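Local structure of ASCH domain (Vibrio cholerae TMA 21, 3S9X) at residues Gln4-Arg9 with Phe32-Phe37; Asp49-Gly54 with Cys91-Thr96; Tyr64-Lys69 with Val150-Lys155. The protein is of unknown function but consists largely of an ASCH domain, a PUA-related fold that probably binds RNA or another nucleic acid. One frame throughout, in Å; residues are numbered along the deposited sequence. Where two conformers were deposited one is given.

Contact 1: residues Gln4-Arg9 with Phe32-Phe37; sequences QGMEER and FSADYF
M6, present as selenomethionine, reaches down onto F32, S33 and A34. Its CG lies 4.0 Å from A34 CB. The selenium rests over the same methyl, with M6 SE 4.1 Å from A34 CB. The terminal methyl goes on to the backbone, where M6 CE sits 3.6 Å from S33 C. It also touches the root of the neighbouring aromatic chain, with M6 CE 4.0 Å from F32 CB. The chain of M6 runs extended through SE, with CG turned opposite the backbone N (chi1 -178°), and only chi3 bends it, which turns CE onto the strand. F32 meets M6 through CB, and its ring leads away. The OG of S33 bonds to H78.

Strand 32-35 is an outer strand of the five-stranded mixed sheet and runs parallel to strand 79-83. M6 therefore covers the margin of the ASCH-domain sheet. L14 of helix 8-19 packs against both M6 and F32, and S10 touches A34.

E7 is the N-cap of that helix. Its OE1 accepts a weak capping bond from R9 N. Its OE2 takes R9 NE at 2.9 Å in a salt bridge, in the guanidinium plane and on the syn side of the carboxylate, with an N-H...O angle of 162°. R9 NH1 also reaches D86 O.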
# COMPACT_ATOMS: atom_id res chain seq x y z
N GLN A 4 5.00 9.51 -17.18
CA GLN A 4 5.52 10.84 -17.45
C GLN A 4 5.11 11.88 -16.47
O GLN A 4 5.89 12.84 -16.24
CB GLN A 4 5.10 11.22 -18.88
CG GLN A 4 5.91 10.41 -19.97
CD GLN A 4 5.61 10.83 -21.37
OE1 GLN A 4 4.96 11.87 -21.58
NE2 GLN A 4 6.07 10.03 -22.35
N GLY A 5 3.91 11.75 -15.89
CA GLY A 5 3.42 12.70 -14.93
C GLY A 5 3.79 12.50 -13.47
O GLY A 5 3.44 13.34 -12.64
N MSE A 6 4.58 11.46 -13.17
CA MSE A 6 4.95 11.18 -11.78
C MSE A 6 5.81 12.37 -11.31
O MSE A 6 6.67 12.89 -11.97
CB MSE A 6 5.70 9.85 -11.76
CG MSE A 6 6.09 9.43 -10.34
SE MSE A 6 6.99 7.72 -10.30
CE MSE A 6 5.35 6.65 -10.56
N GLU A 7 5.65 12.65 -10.03
CA GLU A 7 6.44 13.69 -9.35
C GLU A 7 7.92 13.38 -9.53
O GLU A 7 8.34 12.20 -9.43
CB GLU A 7 6.04 13.75 -7.88
CG GLU A 7 6.52 14.98 -7.13
CD GLU A 7 7.96 14.99 -6.66
OE1 GLU A 7 8.52 13.91 -6.56
OE2 GLU A 7 8.47 16.11 -6.31
N GLU A 8 8.75 14.41 -9.86
CA GLU A 8 10.08 14.18 -10.34
C GLU A 8 10.98 13.38 -9.48
O GLU A 8 11.78 12.58 -9.96
CB GLU A 8 10.71 15.53 -10.70
CG GLU A 8 12.11 15.35 -11.40
CD GLU A 8 12.66 16.62 -11.92
OE1 GLU A 8 13.08 17.46 -11.14
OE2 GLU A 8 12.58 16.82 -13.15
N ARG A 9 10.95 13.66 -8.17
CA ARG A 9 11.85 12.92 -7.29
C ARG A 9 11.57 11.41 -7.37
O ARG A 9 12.49 10.58 -7.43
CB ARG A 9 11.77 13.37 -5.81
CG ARG A 9 12.18 14.82 -5.56
CD ARG A 9 11.73 15.35 -4.20
NE ARG A 9 10.30 15.57 -4.15
CZ ARG A 9 9.59 15.64 -3.03
NH1 ARG A 9 10.15 15.51 -1.81
NH2 ARG A 9 8.27 15.82 -3.11
N PHE A 32 2.26 1.68 -12.35
CA PHE A 32 3.19 2.44 -11.50
C PHE A 32 2.45 3.50 -10.70
O PHE A 32 1.48 4.09 -11.16
CB PHE A 32 4.26 3.21 -12.38
CG PHE A 32 4.95 2.38 -13.36
CD1 PHE A 32 6.16 1.76 -13.03
CD2 PHE A 32 4.42 2.14 -14.62
CE1 PHE A 32 6.84 1.03 -13.96
CE2 PHE A 32 5.05 1.38 -15.52
CZ PHE A 32 6.31 0.84 -15.24
N SER A 33 2.94 3.76 -9.49
CA SER A 33 2.45 4.90 -8.70
C SER A 33 3.57 5.37 -7.72
O SER A 33 4.61 4.71 -7.60
CB SER A 33 1.27 4.46 -7.88
OG SER A 33 1.58 3.54 -6.87
N ALA A 34 3.30 6.51 -7.09
CA ALA A 34 4.19 7.07 -6.07
C ALA A 34 3.32 7.67 -4.99
O ALA A 34 2.45 8.47 -5.26
CB ALA A 34 5.16 8.16 -6.67
N ASP A 35 3.49 7.23 -3.75
CA ASP A 35 2.64 7.72 -2.65
C ASP A 35 3.30 7.29 -1.32
O ASP A 35 4.14 6.40 -1.27
CB ASP A 35 1.28 6.99 -2.76
CG ASP A 35 0.04 7.90 -2.74
OD1 ASP A 35 -0.95 7.51 -2.05
OD2 ASP A 35 -0.06 8.90 -3.46
N TYR A 36 2.85 7.93 -0.25
CA TYR A 36 3.08 7.50 1.08
C TYR A 36 1.95 6.62 1.56
O TYR A 36 0.86 6.62 0.99
CB TYR A 36 3.37 8.69 2.04
CG TYR A 36 2.28 9.72 2.16
CD1 TYR A 36 1.16 9.49 2.95
CD2 TYR A 36 2.37 10.91 1.48
CE1 TYR A 36 0.15 10.41 3.02
CE2 TYR A 36 1.40 11.91 1.62
CZ TYR A 36 0.29 11.63 2.41
OH TYR A 36 -0.70 12.59 2.53
N PHE A 37 2.20 5.87 2.64
CA PHE A 37 1.20 5.08 3.31
C PHE A 37 0.67 5.91 4.49
O PHE A 37 1.35 6.81 5.02
CB PHE A 37 1.83 3.81 3.88
CG PHE A 37 2.01 2.70 2.84
CD1 PHE A 37 1.19 1.61 2.86
CD2 PHE A 37 2.91 2.81 1.82
CE1 PHE A 37 1.35 0.59 1.92
CE2 PHE A 37 2.98 1.75 0.84
CZ PHE A 37 2.19 0.71 0.91

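Contact 2: residues Asp49-Gly54 with Cys91-Thr96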
# COMPACT_ATOMS: atom_id res chain seq x y z
N ASP A 49 9.54 3.25 6.65
CA ASP A 49 10.69 2.59 7.19
C ASP A 49 10.44 1.11 7.49
O ASP A 49 11.33 0.29 7.28
CB ASP A 49 11.16 3.31 8.49
CG ASP A 49 12.54 2.92 8.86
OD1 ASP A 49 13.46 3.20 8.09
OD2 ASP A 49 12.68 2.33 9.93
N LEU A 50 9.27 0.76 7.99
CA LEU A 50 8.91 -0.64 8.18
C LEU A 50 8.94 -1.35 6.87
O LEU A 50 9.37 -2.52 6.78
CB LEU A 50 7.51 -0.76 8.80
CG LEU A 50 7.35 -0.41 10.25
CD1 LEU A 50 5.86 -0.35 10.57
CD2 LEU A 50 8.10 -1.39 11.20
N ILE A 51 8.42 -0.71 5.80
CA ILE A 51 8.41 -1.38 4.49
C ILE A 51 9.86 -1.57 4.00
O ILE A 51 10.26 -2.65 3.59
CB ILE A 51 7.62 -0.60 3.43
CG1 ILE A 51 6.12 -0.57 3.84
CG2 ILE A 51 7.80 -1.13 2.03
CD1 ILE A 51 5.22 0.37 3.09
N LEU A 52 10.66 -0.51 4.09
CA LEU A 52 12.08 -0.53 3.73
C LEU A 52 12.77 -1.75 4.31
O LEU A 52 13.55 -2.44 3.66
CB LEU A 52 12.77 0.79 4.12
CG LEU A 52 14.29 0.88 3.96
CD1 LEU A 52 14.66 0.88 2.46
CD2 LEU A 52 14.80 2.15 4.65
N ARG A 53 12.55 -1.94 5.61
CA ARG A 53 13.23 -2.95 6.43
C ARG A 53 12.62 -4.36 6.32
O ARG A 53 13.10 -5.29 7.03
CB ARG A 53 13.40 -2.51 7.84
CG ARG A 53 14.27 -1.25 7.96
CD ARG A 53 14.65 -0.89 9.33
NE ARG A 53 13.48 -0.49 10.05
CZ ARG A 53 12.81 -1.19 10.94
NH1 ARG A 53 11.70 -0.66 11.50
NH2 ARG A 53 13.17 -2.41 11.21
N GLY A 54 11.55 -4.52 5.53
CA GLY A 54 10.92 -5.81 5.40
C GLY A 54 9.98 -6.21 6.52
O GLY A 54 9.56 -7.37 6.58
N CYS A 91 11.70 3.68 -0.78
CA CYS A 91 11.91 2.37 -1.40
C CYS A 91 10.85 2.21 -2.52
O CYS A 91 10.00 3.02 -2.69
CB CYS A 91 11.90 1.25 -0.39
SG CYS A 91 10.34 1.00 0.44
N ILE A 92 11.01 1.11 -3.26
CA ILE A 92 10.05 0.75 -4.27
C ILE A 92 9.53 -0.67 -3.92
O ILE A 92 10.36 -1.56 -3.69
CB ILE A 92 10.60 0.78 -5.73
CG1 ILE A 92 11.24 2.13 -5.99
CG2 ILE A 92 9.51 0.46 -6.76
CD1 ILE A 92 11.84 2.34 -7.37
N ILE A 93 8.21 -0.84 -3.98
CA ILE A 93 7.58 -2.10 -3.75
C ILE A 93 6.90 -2.63 -4.98
O ILE A 93 6.49 -1.83 -5.84
CB ILE A 93 6.64 -2.08 -2.56
CG1 ILE A 93 5.47 -1.12 -2.77
CG2 ILE A 93 7.36 -1.84 -1.24
CD1 ILE A 93 4.39 -1.08 -1.72
N GLU A 94 6.80 -3.97 -5.09
CA GLU A 94 6.12 -4.65 -6.20
C GLU A 94 5.03 -5.50 -5.54
O GLU A 94 5.27 -6.28 -4.60
CB GLU A 94 7.08 -5.60 -6.96
CG GLU A 94 6.40 -6.26 -8.14
CD GLU A 94 7.35 -7.04 -8.98
OE1 GLU A 94 8.53 -6.68 -9.12
OE2 GLU A 94 6.84 -7.99 -9.64
N ILE A 95 3.80 -5.30 -6.00
CA ILE A 95 2.67 -6.09 -5.53
C ILE A 95 2.84 -7.56 -5.95
O ILE A 95 3.03 -7.83 -7.12
CB ILE A 95 1.35 -5.51 -6.04
CG1 ILE A 95 1.14 -4.11 -5.44
CG2 ILE A 95 0.16 -6.51 -5.72
CD1 ILE A 95 -0.21 -3.40 -5.70
N THR A 96 2.65 -8.48 -4.99
CA THR A 96 2.83 -9.90 -5.23
C THR A 96 1.51 -10.70 -5.14
O THR A 96 1.43 -11.74 -5.77
CB THR A 96 3.88 -10.52 -4.27
OG1 THR A 96 3.40 -10.27 -2.98
CG2 THR A 96 5.29 -9.88 -4.48
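I51 pushes its CG2 methyl into the hollow between C91 and I93, two residues that stand on the same face of strand 89-102. On one flank of the hollow, I51 CG2 lies 3.7 Å from C91 SG. On the other it meets a second methyl, with I51 CG2 only 3.4 Å from I93 CG2. That is closer than carbons usually pack, and it marks the tight spot of the contact. The two isoleucine side chains cross at about a right angle there. In I51, CG2 stands opposite the backbone N and CG1 opposite the carbonyl carbon (chi1 -65°). This points one branch at the strand while the other carries CD1 on toward F37.

C91 is a bump as well as a wall. Its SG sits between its own backbone N and carbonyl carbon (chi1 65°) and projects toward the last turn of helix 41-52. L52 lies beside it, with L52 CD1 4.0 Å from C91 CB. V82 borders C91 and I93 from the adjacent strand 79-83, and F154 packs on I93 from strand 148-158.

The helix ends just here. G54 has positive phi and closes a Schellman motif, with G54 N 3.0 Å from I51 O. On the helix side turned from the strand, R53 NE makes a salt bridge to D49 OD2, met from above the carboxylate plane.

The side-chain groups that meet are methyl, methylene and thiol. Between these segments the helix end and strand meet by fit and apolar burial, without hydrogen bonds.

Contact 3: residues Tyr64-Lys69 with Val150-Lys155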
# COMPACT_ATOMS: atom_id res chain seq x y z
N TYR A 64 -15.11 -1.10 -1.03
CA TYR A 64 -16.08 -0.12 -1.44
C TYR A 64 -15.49 0.86 -2.43
O TYR A 64 -16.15 1.29 -3.40
CB TYR A 64 -16.60 0.64 -0.23
CG TYR A 64 -17.80 1.52 -0.51
CD1 TYR A 64 -19.10 1.03 -0.33
CD2 TYR A 64 -17.67 2.82 -0.89
CE1 TYR A 64 -20.19 1.80 -0.53
CE2 TYR A 64 -18.77 3.64 -1.06
CZ TYR A 64 -20.04 3.11 -0.87
OH TYR A 64 -21.16 3.89 -1.07
N TRP A 65 -14.20 1.21 -2.26
CA TRP A 65 -13.56 2.17 -3.17
C TRP A 65 -13.56 1.68 -4.60
O TRP A 65 -13.55 2.46 -5.59
CB TRP A 65 -12.11 2.45 -2.75
CG TRP A 65 -12.01 3.29 -1.53
CD1 TRP A 65 -11.65 2.88 -0.31
CD2 TRP A 65 -12.32 4.69 -1.41
NE1 TRP A 65 -11.63 3.92 0.56
CE2 TRP A 65 -12.01 5.06 -0.10
CE3 TRP A 65 -12.71 5.70 -2.32
CZ2 TRP A 65 -12.17 6.35 0.38
CZ3 TRP A 65 -12.84 7.03 -1.85
CH2 TRP A 65 -12.58 7.35 -0.52
N TYR A 66 -13.46 0.38 -4.77
CA TYR A 66 -13.28 -0.19 -6.10
C TYR A 66 -14.64 -0.51 -6.68
O TYR A 66 -14.98 -0.06 -7.76
CB TYR A 66 -12.40 -1.42 -6.10
CG TYR A 66 -11.12 -1.15 -5.32
CD1 TYR A 66 -10.04 -0.46 -5.85
CD2 TYR A 66 -11.04 -1.49 -3.97
CE1 TYR A 66 -8.95 -0.13 -5.07
CE2 TYR A 66 -9.94 -1.12 -3.16
CZ TYR A 66 -8.89 -0.48 -3.74
OH TYR A 66 -7.78 -0.12 -3.00
N SER A 67 -15.47 -1.24 -5.93
CA SER A 67 -16.78 -1.61 -6.41
C SER A 67 -17.79 -0.47 -6.49
O SER A 67 -18.62 -0.48 -7.45
CB SER A 67 -17.34 -2.75 -5.58
OG SER A 67 -17.56 -2.36 -4.26
N GLN A 68 -17.72 0.52 -5.62
CA GLN A 68 -18.74 1.54 -5.63
C GLN A 68 -18.23 2.86 -6.09
O GLN A 68 -18.97 3.63 -6.73
CB GLN A 68 -19.39 1.64 -4.26
CG GLN A 68 -19.90 0.28 -3.76
CD GLN A 68 -20.94 -0.42 -4.62
OE1 GLN A 68 -21.95 0.16 -5.00
NE2 GLN A 68 -20.71 -1.72 -4.88
N LYS A 69 -16.94 3.13 -5.88
CA LYS A 69 -16.42 4.41 -6.26
C LYS A 69 -15.60 4.36 -7.54
O LYS A 69 -15.10 5.39 -7.97
CB LYS A 69 -15.57 5.05 -5.18
CG LYS A 69 -16.23 5.28 -3.82
CD LYS A 69 -17.66 5.87 -3.94
CE LYS A 69 -17.63 7.22 -4.52
NZ LYS A 69 -17.05 8.25 -3.58
N VAL A 150 -9.82 -5.19 0.52
CA VAL A 150 -8.86 -5.69 -0.44
C VAL A 150 -7.50 -5.76 0.23
O VAL A 150 -7.00 -4.75 0.76
CB VAL A 150 -8.82 -4.85 -1.75
CG1 VAL A 150 -7.68 -5.28 -2.69
CG2 VAL A 150 -10.19 -4.87 -2.45
N LEU A 151 -6.94 -6.97 0.24
CA LEU A 151 -5.63 -7.26 0.87
C LEU A 151 -4.59 -7.27 -0.22
O LEU A 151 -4.75 -7.95 -1.26
CB LEU A 151 -5.66 -8.63 1.49
CG LEU A 151 -6.83 -8.90 2.50
CD1 LEU A 151 -6.57 -10.27 3.16
CD2 LEU A 151 -7.06 -7.83 3.56
N GLU A 152 -3.48 -6.54 0.00
CA GLU A 152 -2.33 -6.55 -0.91
C GLU A 152 -1.08 -7.02 -0.17
O GLU A 152 -0.86 -6.62 0.99
CB GLU A 152 -2.06 -5.15 -1.45
CG GLU A 152 -3.17 -4.60 -2.25
CD GLU A 152 -3.00 -3.07 -2.55
OE1 GLU A 152 -1.92 -2.73 -3.01
OE2 GLU A 152 -4.01 -2.36 -2.39
N HIS A 153 -0.34 -7.93 -0.77
CA HIS A 153 0.98 -8.27 -0.30
C HIS A 153 2.01 -7.72 -1.28
O HIS A 153 1.72 -7.62 -2.50
CB HIS A 153 1.15 -9.76 -0.13
CG HIS A 153 0.40 -10.34 1.02
ND1 HIS A 153 -0.95 -10.55 1.02
CD2 HIS A 153 0.85 -10.79 2.20
CE1 HIS A 153 -1.29 -11.12 2.17
NE2 HIS A 153 -0.24 -11.22 2.92
N PHE A 154 3.20 -7.40 -0.82
CA PHE A 154 4.20 -6.78 -1.65
C PHE A 154 5.63 -7.07 -1.09
O PHE A 154 5.77 -7.51 0.04
CB PHE A 154 3.93 -5.28 -1.85
CG PHE A 154 3.75 -4.54 -0.56
CD1 PHE A 154 4.80 -4.27 0.30
CD2 PHE A 154 2.47 -4.12 -0.17
CE1 PHE A 154 4.57 -3.53 1.48
CE2 PHE A 154 2.26 -3.44 1.00
CZ PHE A 154 3.33 -3.12 1.81
N LYS A 155 6.60 -6.74 -1.94
CA LYS A 155 7.99 -6.93 -1.61
C LYS A 155 8.78 -5.73 -2.05
O LYS A 155 8.47 -5.12 -3.07
CB LYS A 155 8.54 -8.18 -2.24
CG LYS A 155 8.64 -8.15 -3.73
CD LYS A 155 9.13 -9.42 -4.42
CE LYS A 155 9.15 -9.33 -5.93
NZ LYS A 155 9.58 -10.63 -6.56
O HOH W 1 -4.96 -0.11 -3.78
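The backbones stay well apart at Y66 and V150, whose CA atoms, the nearest pair, are 9.0 Å from each other. The Y66 side chain bridges the gap. One side of its ring leans on a valine methyl, with V150 CG2 3.8 Å from both Y66 CD2 and Y66 CE2. V150 CB follows close behind, 4.1 Å from Y66 CE2. The ring and the valine meet obliquely. The Y66 torsion sets CG opposite the carbonyl carbon (chi1 -49°), which swings the ring out of helix 64-67 toward the strand. W65 CB lies over one face of the ring, toward its rim.

Strand 58-62 is the edge strand that pairs antiparallel with strand 148-158. V150 and E152 make backbone bonds to S61 and S59 in that pairing. In this PUA-related fold the short helix sits just beyond the end of strand 58-62, and Y66 reaches back from it to the neighbouring strand 148-158.

The polar end of Y66 bonds to S61 OG and also to a water, with Y66 OH 2.9 Å from the water oxygen. The same water donates to the carboxylate of E152, at 2.8 Å from E152 OE2.

Y64 O accepts from both Q68 N and K69 N. Q68 CB sits over the centre of one face of the Y64 ring.

Overall arrangement
All three contacts reach the same mixed sheet. Contact 1 closes before contacts 2 and 3 open. Contacts 2 and 3 cross along the chain, since their segments alternate. The centres of contacts 1 and 2 lie about 15 Å apart. Those of contacts 1 and 3 are about 19 Å apart. Contacts 2 and 3, with centres about 17 Å apart, are on opposite sides of the chain's centre, yet strands 89-102 and 148-158 are neighbours. F37, from the segment of contact 1, packs on I51 and I93 of contact 2 and on F154 in the strand of contact 3. The N-terminal segment, helix 41-52 and, through Y66, helix 64-67 each contact a different strand of the one sheet.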